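Local coordinates for protein ACDH-11, isoform b (Caenorhabditis elegans, PDB 4Y9J) that is a flavoprotein of the acyl-CoA dehydrogenase family that binds flavin-adenine dinucleotide and assembles from four copies of its chain, at residues 520-525 with 578-583; 500-505 with 528-533; 215-220 with 232-237; 153-158 with 252-257. One frame throughout, in Å; residues are numbered along the deposited sequence.

Contact 1: residues 520-525 with 578-583; sequences IDSVAR and ERVKAD
The carboxylate of Asp583 faces the hydroxyl of Ser522 through a single water, and its two oxygens have different partners. OD2 accepts a hydrogen bond of 2.7 Å from the water O, while Ser522 OG is hydrogen-bonded to that same water O at 2.5 Å. The two partners subtend about 110° at the water, close to the tetrahedral value, so the water bridges Ser522 OG and Asp583 OD2, which are 4.3 Å apart and make no direct bond. The second flat group, the guanidinium of Arg579 one helical turn earlier, does not grip the acid by its edge: Asp583 OD1 lies well out of its plane, 4.0 Å from Arg579 NE, so the pair is a long bridge of charges alone. A methyl of Val580 only borders the hydroxyl, CG2 lying 4.5 Å from Ser522 OG. Ser522 holds its hydroxyl anti to the backbone N (chi1 -161°), just before the N-cap residue Val523 of helix 524-545. A second subunit closes the site: its Arg560 forms a salt bridge with Asp583 OD1, its Glu564 another with Arg579 NH2, and its Thr356 hydrogen-bonds to Ser522 OG. The example illustrates how a sparse contact can be finished by an oligomer interface; the buried acid, flanked by two arginines, is probably kept ionised.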
loop_
_atom_site.group_PDB
_atom_site.type_symbol
_atom_site.label_atom_id
_atom_site.label_comp_id
_atom_site.label_asym_id
_atom_site.label_seq_id
_atom_site.Cartn_x
_atom_site.Cartn_y
_atom_site.Cartn_z
ATOM N N ILE B 520 14.417 -44.790 -19.630
ATOM C CA ILE B 520 14.025 -43.866 -20.668
ATOM C C ILE B 520 13.447 -42.612 -20.043
ATOM O O ILE B 520 13.530 -41.529 -20.629
ATOM C CB ILE B 520 12.984 -44.519 -21.642
ATOM C CG1 ILE B 520 12.713 -43.598 -22.825
ATOM C CG2 ILE B 520 11.685 -44.840 -20.894
ATOM C CD1 ILE B 520 12.103 -44.295 -24.028
ATOM N N ASP B 521 12.823 -42.758 -18.874
ATOM C CA ASP B 521 12.306 -41.635 -18.141
ATOM C C ASP B 521 13.376 -40.552 -17.846
ATOM O O ASP B 521 13.056 -39.375 -17.839
ATOM C CB ASP B 521 11.620 -42.074 -16.828
ATOM C CG ASP B 521 12.484 -42.987 -15.957
ATOM O OD1 ASP B 521 12.981 -44.040 -16.434
ATOM O OD2 ASP B 521 12.559 -42.725 -14.738
ATOM N N SER B 522 14.619 -40.985 -17.613
ATOM C CA SER B 522 15.756 -40.100 -17.329
ATOM C C SER B 522 15.985 -39.102 -18.439
ATOM O O SER B 522 16.324 -37.916 -18.193
ATOM C CB SER B 522 17.052 -40.910 -17.089
ATOM O OG SER B 522 17.910 -40.009 -16.418
ATOM N N VAL B 523 15.708 -39.548 -19.671
ATOM C CA VAL B 523 15.974 -38.735 -20.859
ATOM C C VAL B 523 14.694 -38.218 -21.486
ATOM O O VAL B 523 14.677 -37.803 -22.639
ATOM C CB VAL B 523 16.860 -39.466 -21.885
ATOM C CG1 VAL B 523 18.263 -39.688 -21.297
ATOM C CG2 VAL B 523 16.287 -40.822 -22.288
ATOM N N ALA B 524 13.601 -38.208 -20.732
ATOM C CA ALA B 524 12.301 -37.845 -21.353
ATOM C C ALA B 524 12.341 -36.412 -21.971
ATOM O O ALA B 524 11.766 -36.170 -23.023
ATOM C CB ALA B 524 11.208 -37.972 -20.340
ATOM N N ARG B 525 13.031 -35.440 -21.335
ATOM C CA ARG B 525 13.063 -34.114 -21.873
ATOM C C ARG B 525 13.871 -34.023 -23.172
ATOM O O ARG B 525 13.512 -33.313 -24.101
ATOM C CB ARG B 525 13.599 -33.087 -20.780
ATOM C CG ARG B 525 13.593 -31.691 -21.298
ATOM C CD ARG B 525 14.299 -30.665 -20.395
ATOM N NE ARG B 525 13.624 -30.476 -19.148
ATOM C CZ ARG B 525 13.690 -29.332 -18.449
ATOM N NH1 ARG B 525 14.399 -28.287 -18.901
ATOM N NH2 ARG B 525 13.041 -29.258 -17.323
ATOM N N GLU B 578 23.110 -46.866 -14.753
ATOM C CA GLU B 578 24.333 -46.485 -14.001
ATOM C C GLU B 578 24.525 -44.972 -14.024
ATOM O O GLU B 578 25.066 -44.407 -13.102
ATOM C CB GLU B 578 25.605 -47.179 -14.542
ATOM C CG GLU B 578 25.420 -48.664 -14.700
ATOM C CD GLU B 578 25.302 -49.439 -13.386
ATOM O OE1 GLU B 578 25.178 -48.822 -12.289
ATOM O OE2 GLU B 578 25.342 -50.693 -13.487
ATOM N N ARG B 579 24.061 -44.310 -15.073
ATOM C CA ARG B 579 24.187 -42.885 -15.082
ATOM C C ARG B 579 23.365 -42.227 -13.943
ATOM O O ARG B 579 23.736 -41.162 -13.436
ATOM C CB ARG B 579 23.793 -42.356 -16.426
ATOM C CG ARG B 579 24.034 -40.875 -16.505
ATOM C CD ARG B 579 23.658 -40.390 -17.855
ATOM N NE ARG B 579 23.771 -38.960 -18.068
ATOM C CZ ARG B 579 24.838 -38.303 -18.534
ATOM N NH1 ARG B 579 25.980 -38.901 -18.799
ATOM N NH2 ARG B 579 24.686 -37.011 -18.779
ATOM N N VAL B 580 22.206 -42.797 -13.587
ATOM C CA VAL B 580 21.394 -42.222 -12.468
ATOM C C VAL B 580 22.228 -42.141 -11.186
ATOM O O VAL B 580 22.188 -41.141 -10.461
ATOM C CB VAL B 580 20.101 -43.038 -12.175
ATOM C CG1 VAL B 580 19.264 -42.399 -11.022
ATOM C CG2 VAL B 580 19.293 -43.067 -13.435
ATOM N N LYS B 581 23.001 -43.176 -10.910
ATOM C CA LYS B 581 23.818 -43.192 -9.712
ATOM C C LYS B 581 24.830 -42.030 -9.698
ATOM O O LYS B 581 25.055 -41.362 -8.655
ATOM C CB LYS B 581 24.517 -44.526 -9.599
ATOM C CG LYS B 581 25.558 -44.580 -8.476
ATOM C CD LYS B 581 26.123 -45.985 -8.219
ATOM C CE LYS B 581 27.266 -45.968 -7.187
ATOM N NZ LYS B 581 28.303 -44.900 -7.405
ATOM N N ALA B 582 25.376 -41.753 -10.873
ATOM C CA ALA B 582 26.310 -40.651 -11.075
ATOM C C ALA B 582 25.604 -39.343 -10.958
ATOM O O ALA B 582 26.162 -38.446 -10.420
ATOM C CB ALA B 582 27.025 -40.760 -12.427
ATOM N N ASP B 583 24.414 -39.221 -11.522
ATOM C CA ASP B 583 23.602 -37.996 -11.373
ATOM C C ASP B 583 23.397 -37.720 -9.895
ATOM O O ASP B 583 23.532 -36.595 -9.472
ATOM C CB ASP B 583 22.233 -38.027 -12.080
ATOM C CG ASP B 583 22.322 -38.232 -13.607
ATOM O OD1 ASP B 583 23.342 -37.917 -14.234
ATOM O OD2 ASP B 583 21.347 -38.810 -14.204
HETATM O O HOH W 1 20.374 -40.449 -16.112
#

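Contact 2: residues 500-505 with 528-533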
loop_
_atom_site.group_PDB
_atom_site.type_symbol
_atom_site.label_atom_id
_atom_site.label_comp_id
_atom_site.label_asym_id
_atom_site.label_seq_id
_atom_site.Cartn_x
_atom_site.Cartn_y
_atom_site.Cartn_z
ATOM N N LYS B 500 16.444 -40.285 -38.089
ATOM C CA LYS B 500 16.930 -41.694 -38.187
ATOM C C LYS B 500 17.631 -42.103 -36.889
ATOM O O LYS B 500 17.388 -43.167 -36.315
ATOM C CB LYS B 500 17.849 -41.870 -39.344
ATOM C CG LYS B 500 18.059 -43.318 -39.513
ATOM C CD LYS B 500 19.181 -43.562 -40.474
ATOM C CE LYS B 500 19.310 -45.052 -40.653
ATOM N NZ LYS B 500 18.989 -45.442 -42.052
ATOM N N GLN B 501 18.408 -41.164 -36.371
ATOM C CA GLN B 501 19.077 -41.376 -35.085
ATOM C C GLN B 501 18.133 -41.527 -33.884
ATOM O O GLN B 501 18.335 -42.417 -33.093
ATOM C CB GLN B 501 20.106 -40.272 -34.840
ATOM C CG GLN B 501 20.858 -40.395 -33.504
ATOM C CD GLN B 501 21.752 -41.623 -33.367
ATOM O OE1 GLN B 501 22.645 -41.626 -32.534
ATOM N NE2 GLN B 501 21.500 -42.657 -34.136
ATOM N N LEU B 502 17.079 -40.712 -33.792
ATOM C CA LEU B 502 16.062 -40.887 -32.764
ATOM C C LEU B 502 15.370 -42.260 -32.817
ATOM O O LEU B 502 15.159 -42.931 -31.807
ATOM C CB LEU B 502 14.999 -39.797 -32.927
ATOM C CG LEU B 502 13.740 -39.903 -32.085
ATOM C CD1 LEU B 502 14.071 -39.711 -30.597
ATOM C CD2 LEU B 502 12.760 -38.818 -32.498
ATOM N N GLN B 503 14.952 -42.648 -34.010
ATOM C CA GLN B 503 14.272 -43.934 -34.207
ATOM C C GLN B 503 15.178 -45.057 -33.724
ATOM O O GLN B 503 14.779 -45.937 -32.953
ATOM C CB GLN B 503 13.998 -44.130 -35.699
ATOM C CG GLN B 503 13.031 -43.111 -36.276
ATOM C CD GLN B 503 12.892 -43.227 -37.787
ATOM O OE1 GLN B 503 13.833 -43.582 -38.507
ATOM N NE2 GLN B 503 11.701 -42.913 -38.275
ATOM N N LYS B 504 16.425 -44.969 -34.154
ATOM C CA LYS B 504 17.437 -45.941 -33.783
ATOM C C LYS B 504 17.582 -46.060 -32.259
ATOM O O LYS B 504 17.562 -47.171 -31.706
ATOM C CB LYS B 504 18.751 -45.541 -34.439
ATOM C CG LYS B 504 19.671 -46.681 -34.706
ATOM C CD LYS B 504 20.710 -46.787 -33.623
ATOM C CE LYS B 504 21.619 -47.968 -33.941
ATOM N NZ LYS B 504 22.974 -47.543 -33.544
ATOM N N LEU B 505 17.649 -44.909 -31.579
ATOM C CA LEU B 505 17.778 -44.874 -30.123
ATOM C C LEU B 505 16.577 -45.447 -29.413
ATOM O O LEU B 505 16.712 -46.247 -28.491
ATOM C CB LEU B 505 18.009 -43.426 -29.644
ATOM C CG LEU B 505 19.412 -42.935 -30.012
ATOM C CD1 LEU B 505 19.602 -41.446 -29.784
ATOM C CD2 LEU B 505 20.466 -43.710 -29.241
ATOM N N ALA B 528 11.631 -35.409 -25.899
ATOM C CA ALA B 528 10.625 -34.433 -26.240
ATOM C C ALA B 528 11.177 -33.253 -27.053
ATOM O O ALA B 528 10.562 -32.838 -28.037
ATOM C CB ALA B 528 9.845 -33.977 -25.013
ATOM N N PHE B 529 12.334 -32.711 -26.653
ATOM C CA PHE B 529 12.948 -31.597 -27.365
ATOM C C PHE B 529 13.388 -31.991 -28.806
ATOM O O PHE B 529 13.357 -31.181 -29.722
ATOM C CB PHE B 529 14.186 -31.147 -26.607
ATOM C CG PHE B 529 13.959 -30.143 -25.491
ATOM C CD1 PHE B 529 12.805 -30.074 -24.761
ATOM C CD2 PHE B 529 15.043 -29.314 -25.084
ATOM C CE1 PHE B 529 12.604 -29.111 -23.756
ATOM C CE2 PHE B 529 14.859 -28.382 -24.042
ATOM C CZ PHE B 529 13.640 -28.280 -23.389
ATOM N N THR B 530 13.889 -33.210 -28.975
ATOM C CA THR B 530 14.300 -33.674 -30.300
ATOM C C THR B 530 13.109 -33.734 -31.231
ATOM O O THR B 530 13.203 -33.337 -32.369
ATOM C CB THR B 530 14.989 -35.024 -30.218
ATOM O OG1 THR B 530 16.121 -34.903 -29.354
ATOM C CG2 THR B 530 15.417 -35.479 -31.599
ATOM N N ILE B 531 11.989 -34.227 -30.715
ATOM C CA ILE B 531 10.742 -34.243 -31.473
ATOM C C ILE B 531 10.364 -32.799 -31.891
ATOM O O ILE B 531 10.099 -32.507 -33.126
ATOM C CB ILE B 531 9.625 -34.952 -30.694
ATOM C CG1 ILE B 531 9.973 -36.424 -30.588
ATOM C CG2 ILE B 531 8.265 -34.794 -31.423
ATOM C CD1 ILE B 531 9.104 -37.253 -29.671
ATOM N N ALA B 532 10.395 -31.903 -30.921
ATOM C CA ALA B 532 10.012 -30.535 -31.187
ATOM C C ALA B 532 10.860 -29.971 -32.296
ATOM O O ALA B 532 10.357 -29.388 -33.208
ATOM C CB ALA B 532 10.148 -29.678 -29.938
ATOM N N ARG B 533 12.176 -30.177 -32.242
ATOM C CA ARG B 533 13.069 -29.553 -33.211
ATOM C C ARG B 533 12.967 -30.181 -34.601
ATOM O O ARG B 533 13.111 -29.483 -35.595
ATOM C CB ARG B 533 14.493 -29.619 -32.717
ATOM C CG ARG B 533 14.683 -28.779 -31.460
ATOM C CD ARG B 533 16.072 -28.800 -30.858
ATOM N NE ARG B 533 16.486 -30.142 -30.400
ATOM C CZ ARG B 533 17.020 -30.488 -29.212
ATOM N NH1 ARG B 533 17.243 -29.539 -28.240
ATOM N NH2 ARG B 533 17.352 -31.815 -29.030
#
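This is a small apolar helix-to-helix contact in the C-terminal helical region, made where Leu502 of helix 486-512 reaches Thr530 and Ile531 of helix 524-545. One methyl does the work: Leu502 CD2 lies 4.1 Å from Ile531 CG1 and, more loosely, 4.4 Å from Thr530 CG2. The leucine puts CG anti to its own backbone N (chi1 172°), and its side chain meets that of Ile531 at about a right angle, so the methyl touches the flank of the isoleucine. No hydrogen bond passes between the segments. They run in opposite directions, as neighbours in a helical bundle may, and both lie in the C-terminal helical domain of the ACDH-11 type. Helices 449-461 and 466-478 continue the same apolar interior, contributing Phe460 and Phe470 against Ile531. With its methyl turned to the leucine, Thr530 spends its hydroxyl on its own helix: OG1 bonds to the carbonyl oxygen of His526 and receives a weak bond from Arg533 NH2, 3.3 Å from Thr530 OG1. One face of the Arg533 guanidinium is covered toward its rim by Phe529 CB, 3.7 Å from the plane, and Arg533 NE bonds to Leu567 O.

Contact 3: residues 215-220 with 232-237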
loop_
_atom_site.group_PDB
_atom_site.type_symbol
_atom_site.label_atom_id
_atom_site.label_comp_id
_atom_site.label_asym_id
_atom_site.label_seq_id
_atom_site.Cartn_x
_atom_site.Cartn_y
_atom_site.Cartn_z
ATOM N N TYR B 215 -23.892 -33.778 -5.997
ATOM C CA TYR B 215 -23.059 -34.065 -4.851
ATOM C C TYR B 215 -22.690 -32.724 -4.129
ATOM O O TYR B 215 -22.750 -31.606 -4.704
ATOM C CB TYR B 215 -21.737 -34.752 -5.279
ATOM C CG TYR B 215 -21.920 -36.141 -5.827
ATOM C CD1 TYR B 215 -22.515 -36.335 -7.086
ATOM C CD2 TYR B 215 -21.579 -37.269 -5.060
ATOM C CE1 TYR B 215 -22.756 -37.619 -7.575
ATOM C CE2 TYR B 215 -21.836 -38.541 -5.526
ATOM C CZ TYR B 215 -22.426 -38.713 -6.771
ATOM O OH TYR B 215 -22.648 -39.990 -7.225
ATOM N N ARG B 216 -22.256 -32.889 -2.882
ATOM C CA ARG B 216 -21.706 -31.840 -1.985
ATOM C C ARG B 216 -20.218 -32.105 -1.979
ATOM O O ARG B 216 -19.844 -33.221 -1.642
ATOM C CB ARG B 216 -22.157 -32.156 -0.543
ATOM C CG ARG B 216 -23.332 -31.447 0.011
ATOM C CD ARG B 216 -23.331 -31.588 1.545
ATOM N NE ARG B 216 -23.675 -32.914 2.082
ATOM C CZ ARG B 216 -22.955 -33.669 2.935
ATOM N NH1 ARG B 216 -21.755 -33.344 3.394
ATOM N NH2 ARG B 216 -23.468 -34.799 3.361
ATOM N N LEU B 217 -19.395 -31.116 -2.308
ATOM C CA LEU B 217 -17.947 -31.269 -2.281
ATOM C C LEU B 217 -17.319 -30.685 -1.008
ATOM O O LEU B 217 -17.666 -29.575 -0.570
ATOM C CB LEU B 217 -17.268 -30.618 -3.506
ATOM C CG LEU B 217 -17.766 -31.039 -4.878
ATOM C CD1 LEU B 217 -16.992 -30.388 -6.007
ATOM C CD2 LEU B 217 -17.822 -32.583 -5.029
ATOM N N HIS B 218 -16.300 -31.411 -0.534
ATOM C CA HIS B 218 -15.541 -31.083 0.670
ATOM C C HIS B 218 -14.065 -31.281 0.375
ATOM O O HIS B 218 -13.614 -32.432 0.131
ATOM C CB HIS B 218 -16.008 -31.959 1.851
ATOM C CG HIS B 218 -17.392 -31.639 2.321
ATOM N ND1 HIS B 218 -18.523 -32.257 1.808
ATOM C CD2 HIS B 218 -17.831 -30.792 3.269
ATOM C CE1 HIS B 218 -19.593 -31.764 2.383
ATOM N NE2 HIS B 218 -19.203 -30.877 3.276
ATOM N N GLY B 219 -13.333 -30.209 0.357
ATOM C CA GLY B 219 -11.903 -30.253 -0.004
ATOM C C GLY B 219 -11.249 -28.917 0.033
ATOM O O GLY B 219 -11.927 -27.877 0.347
ATOM N N TYR B 220 -9.953 -28.892 -0.312
ATOM C CA TYR B 220 -9.193 -27.686 -0.326
ATOM C C TYR B 220 -8.509 -27.530 -1.686
ATOM O O TYR B 220 -7.692 -28.398 -2.039
ATOM C CB TYR B 220 -8.152 -27.688 0.792
ATOM C CG TYR B 220 -7.559 -26.316 1.082
ATOM C CD1 TYR B 220 -6.584 -25.722 0.286
ATOM C CD2 TYR B 220 -7.926 -25.660 2.223
ATOM C CE1 TYR B 220 -6.047 -24.481 0.614
ATOM C CE2 TYR B 220 -7.449 -24.403 2.518
ATOM C CZ TYR B 220 -6.496 -23.822 1.759
ATOM O OH TYR B 220 -6.069 -22.560 2.119
ATOM N N ALA B 232 -16.859 -23.929 -12.896
ATOM C CA ALA B 232 -15.591 -24.595 -12.825
ATOM C C ALA B 232 -15.765 -26.085 -12.965
ATOM O O ALA B 232 -16.764 -26.641 -12.573
ATOM C CB ALA B 232 -14.893 -24.267 -11.510
ATOM N N LEU B 233 -14.753 -26.695 -13.531
ATOM C CA LEU B 233 -14.605 -28.136 -13.554
ATOM C C LEU B 233 -13.642 -28.507 -12.469
ATOM O O LEU B 233 -12.600 -27.848 -12.324
ATOM C CB LEU B 233 -14.094 -28.557 -14.908
ATOM C CG LEU B 233 -15.136 -28.376 -16.072
ATOM C CD1 LEU B 233 -14.551 -28.775 -17.409
ATOM C CD2 LEU B 233 -16.240 -29.346 -15.845
ATOM N N THR B 234 -13.943 -29.589 -11.748
ATOM C CA THR B 234 -13.033 -30.072 -10.727
ATOM C C THR B 234 -13.133 -31.568 -10.537
ATOM O O THR B 234 -14.021 -32.199 -11.096
ATOM C CB THR B 234 -13.313 -29.328 -9.374
ATOM O OG1 THR B 234 -12.261 -29.570 -8.415
ATOM C CG2 THR B 234 -14.626 -29.675 -8.838
ATOM N N LEU B 235 -12.160 -32.144 -9.825
ATOM C CA LEU B 235 -12.099 -33.587 -9.554
ATOM C C LEU B 235 -12.341 -33.764 -8.098
ATOM O O LEU B 235 -11.892 -32.910 -7.335
ATOM C CB LEU B 235 -10.698 -34.081 -9.830
ATOM C CG LEU B 235 -10.294 -33.942 -11.292
ATOM C CD1 LEU B 235 -8.830 -34.378 -11.428
ATOM C CD2 LEU B 235 -11.175 -34.771 -12.244
ATOM N N ALA B 236 -12.994 -34.856 -7.730
ATOM C CA ALA B 236 -13.216 -35.266 -6.359
ATOM C C ALA B 236 -13.420 -36.762 -6.259
ATOM O O ALA B 236 -13.693 -37.415 -7.261
ATOM C CB ALA B 236 -14.449 -34.555 -5.805
ATOM N N ARG B 237 -13.317 -37.288 -5.041
ATOM C CA ARG B 237 -13.539 -38.687 -4.742
ATOM C C ARG B 237 -14.894 -38.935 -4.164
ATOM O O ARG B 237 -15.244 -38.400 -3.113
ATOM C CB ARG B 237 -12.523 -39.157 -3.725
ATOM C CG ARG B 237 -11.089 -38.988 -4.184
ATOM C CD ARG B 237 -10.079 -39.622 -3.224
ATOM N NE ARG B 237 -8.773 -39.178 -3.642
ATOM C CZ ARG B 237 -8.043 -39.720 -4.610
ATOM N NH1 ARG B 237 -8.450 -40.855 -5.234
ATOM N NH2 ARG B 237 -6.898 -39.127 -4.945
#
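Apolar contact joins Leu217 to segment 232-237 and centres on its forked end. One branch, CD1, meets Thr234 CG2 at 3.8 Å with the two side chains tip to tip; the other, CD2, rests 4.0 Å from Ala236 CB. A single leucine thus spans two alternate residues of segment 232-237, which turn their side chains to the same side of the strand. With its CG anti to the carbonyl carbon (chi1 -54°), Leu217 projects its fork toward a strand to which its own is not hydrogen-bonded.

Polar interactions lie around the contact. Thr234 places its methyl between the backbone N and the carbonyl carbon, facing Leu217, and its OG1 anti to the backbone N, where the hydroxyl bonds to Trp189 O and to Lys221 NZ. Backbone bonds tie Leu217 to strand 285-298, and strand 206-209 links the two strands of the contact by pairing with both.

Such side chains, meeting between strands of one sheet that are not direct neighbours, belong to the beta middle domain of the acyl-CoA dehydrogenase fold; here the side chain of Thr234 comes within about 8 Å of a bound flavin-adenine dinucleotide.

Contact 4: residues 153-158 with 252-257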
loop_
_atom_site.group_PDB
_atom_site.type_symbol
_atom_site.label_atom_id
_atom_site.label_comp_id
_atom_site.label_asym_id
_atom_site.label_seq_id
_atom_site.Cartn_x
_atom_site.Cartn_y
_atom_site.Cartn_z
ATOM N N VAL B 153 -15.604 -25.803 -22.746
ATOM C CA VAL B 153 -16.507 -26.101 -23.892
ATOM C C VAL B 153 -16.153 -27.438 -24.545
ATOM O O VAL B 153 -17.042 -28.267 -24.796
ATOM C CB VAL B 153 -16.485 -25.021 -24.935
ATOM C CG1 VAL B 153 -17.336 -25.434 -26.099
ATOM C CG2 VAL B 153 -16.970 -23.676 -24.361
ATOM N N LYS B 154 -14.855 -27.650 -24.815
ATOM C CA LYS B 154 -14.407 -28.857 -25.443
ATOM C C LYS B 154 -14.744 -30.059 -24.580
ATOM O O LYS B 154 -15.160 -31.096 -25.079
ATOM C CB LYS B 154 -12.886 -28.785 -25.663
ATOM C CG LYS B 154 -12.304 -30.016 -26.333
ATOM C CD LYS B 154 -12.781 -30.135 -27.748
ATOM C CE LYS B 154 -12.119 -31.372 -28.364
ATOM N NZ LYS B 154 -11.514 -31.104 -29.680
ATOM N N THR B 155 -14.481 -29.935 -23.275
ATOM C CA THR B 155 -14.736 -31.027 -22.377
ATOM C C THR B 155 -16.201 -31.381 -22.335
ATOM O O THR B 155 -16.607 -32.550 -22.491
ATOM C CB THR B 155 -14.259 -30.656 -20.968
ATOM O OG1 THR B 155 -12.851 -30.469 -20.991
ATOM C CG2 THR B 155 -14.615 -31.720 -19.945
ATOM N N LEU B 156 -17.050 -30.385 -22.144
ATOM C CA LEU B 156 -18.448 -30.653 -21.980
ATOM C C LEU B 156 -19.116 -31.179 -23.275
ATOM O O LEU B 156 -19.929 -32.125 -23.243
ATOM C CB LEU B 156 -19.177 -29.424 -21.448
ATOM C CG LEU B 156 -18.744 -28.943 -20.054
ATOM C CD1 LEU B 156 -19.525 -27.658 -19.730
ATOM C CD2 LEU B 156 -19.040 -30.007 -19.001
ATOM N N THR B 157 -18.696 -30.661 -24.413
ATOM C CA THR B 157 -19.207 -31.186 -25.646
ATOM C C THR B 157 -18.688 -32.587 -25.966
ATOM O O THR B 157 -19.423 -33.373 -26.502
ATOM C CB THR B 157 -19.041 -30.241 -26.828
ATOM O OG1 THR B 157 -17.679 -29.912 -27.009
ATOM C CG2 THR B 157 -19.778 -28.990 -26.575
ATOM N N SER B 158 -17.436 -32.894 -25.588
ATOM C CA SER B 158 -16.847 -34.210 -25.843
ATOM C C SER B 158 -17.532 -35.266 -25.073
ATOM O O SER B 158 -17.534 -36.407 -25.523
ATOM C CB SER B 158 -15.380 -34.281 -25.489
ATOM O OG SER B 158 -14.703 -33.501 -26.410
ATOM N N LEU B 252 -11.052 -40.931 -8.650
ATOM C CA LEU B 252 -11.434 -39.589 -9.040
ATOM C C LEU B 252 -12.528 -39.548 -10.084
ATOM O O LEU B 252 -12.508 -40.327 -11.045
ATOM C CB LEU B 252 -10.194 -38.850 -9.520
ATOM C CG LEU B 252 -9.143 -38.617 -8.445
ATOM C CD1 LEU B 252 -7.899 -38.062 -9.112
ATOM C CD2 LEU B 252 -9.638 -37.619 -7.382
ATOM N N SER B 253 -13.520 -38.686 -9.850
ATOM C CA SER B 253 -14.543 -38.367 -10.815
ATOM C C SER B 253 -14.550 -36.865 -11.118
ATOM O O SER B 253 -14.036 -36.035 -10.337
ATOM C CB SER B 253 -15.890 -38.853 -10.294
ATOM O OG SER B 253 -15.901 -40.276 -9.981
ATOM N N LEU B 254 -15.131 -36.516 -12.256
ATOM C CA LEU B 254 -15.194 -35.129 -12.717
ATOM C C LEU B 254 -16.530 -34.497 -12.358
ATOM O O LEU B 254 -17.547 -35.158 -12.424
ATOM C CB LEU B 254 -15.024 -35.095 -14.242
ATOM C CG LEU B 254 -14.983 -33.717 -14.898
ATOM C CD1 LEU B 254 -13.808 -32.893 -14.416
ATOM C CD2 LEU B 254 -14.947 -33.879 -16.405
ATOM N N PHE B 255 -16.492 -33.203 -12.033
ATOM C CA PHE B 255 -17.650 -32.431 -11.603
ATOM C C PHE B 255 -17.672 -31.080 -12.238
ATOM O O PHE B 255 -16.627 -30.455 -12.484
ATOM C CB PHE B 255 -17.694 -32.232 -10.063
ATOM C CG PHE B 255 -17.839 -33.501 -9.299
ATOM C CD1 PHE B 255 -16.735 -34.282 -9.041
ATOM C CD2 PHE B 255 -19.066 -33.931 -8.878
ATOM C CE1 PHE B 255 -16.856 -35.483 -8.367
ATOM C CE2 PHE B 255 -19.208 -35.145 -8.174
ATOM C CZ PHE B 255 -18.085 -35.913 -7.924
ATOM N N LEU B 256 -18.874 -30.610 -12.424
ATOM C CA LEU B 256 -19.146 -29.284 -12.953
ATOM C C LEU B 256 -19.956 -28.553 -11.917
ATOM O O LEU B 256 -20.951 -29.124 -11.443
ATOM C CB LEU B 256 -19.971 -29.335 -14.264
ATOM C CG LEU B 256 -20.356 -27.980 -14.886
ATOM C CD1 LEU B 256 -19.169 -27.199 -15.406
ATOM C CD2 LEU B 256 -21.403 -28.194 -16.009
ATOM N N LEU B 257 -19.545 -27.324 -11.584
ATOM C CA LEU B 257 -20.291 -26.488 -10.644
ATOM C C LEU B 257 -20.359 -25.038 -10.982
ATOM O O LEU B 257 -19.494 -24.515 -11.723
ATOM C CB LEU B 257 -19.792 -26.627 -9.212
ATOM C CG LEU B 257 -18.454 -26.023 -8.803
ATOM C CD1 LEU B 257 -18.407 -25.741 -7.315
ATOM C CD2 LEU B 257 -17.333 -26.902 -9.128
#
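Thr155 meets Leu254 where a helix packs against a beta sheet: the end of helix 143-158, in the helical N-terminal part of the acyl-CoA dehydrogenase fold, lies on strand 252-258 of the beta middle domain. From CB the threonine divides into two branches with separate tasks. With OG1 beside the backbone N (chi1 -64°), CG2 falls anti to that N, points at the sheet and touches Leu254 CD2 at 4.2 Å, the two side chains approaching tip to tip. OG1 turns back into the helix and bonds to Gly151 O, satisfying the hydroxyl without the strand. Leu254 extends away from its backbone N (chi1 -177°), which brings a methyl out to the helix; Ile308 of helix 304-338 also packs against Leu254. A second apolar pair follows, where Leu156 CD1 lies 4.2 Å from Leu256 CD2. Between them, Thr155 and Leu156 cover alternate residues of the strand, and Ala171 and Val172 of helix 166-175 extend the packing around Leu156. No hydrogen bond joins the two segments. The helix is held within itself: Val153 O accepts both the N and the OG1 of Thr157 from opposite faces of its carbonyl plane, with Thr157 OG1 2.8 Å from Val153 O.

The four contacts form two separate pairs. Contacts 3 and 4 have centres about 12 Å apart and share the sheet of the middle domain, where strands 231-238 and 252-258 are neighbours; along the chain contact 3 is nested within the loop closed by contact 4. Contacts 1 and 2 follow later, their centres about 17 Å apart, both using helix 524-545, with their segments alternating along the chain. Between the pairs the centres are 35 to 40 Å apart and nothing touches. One pair therefore joins the sheet to itself and to the N-terminal helices, while the other ties the C-terminal helices together and, at contact 1, to another subunit.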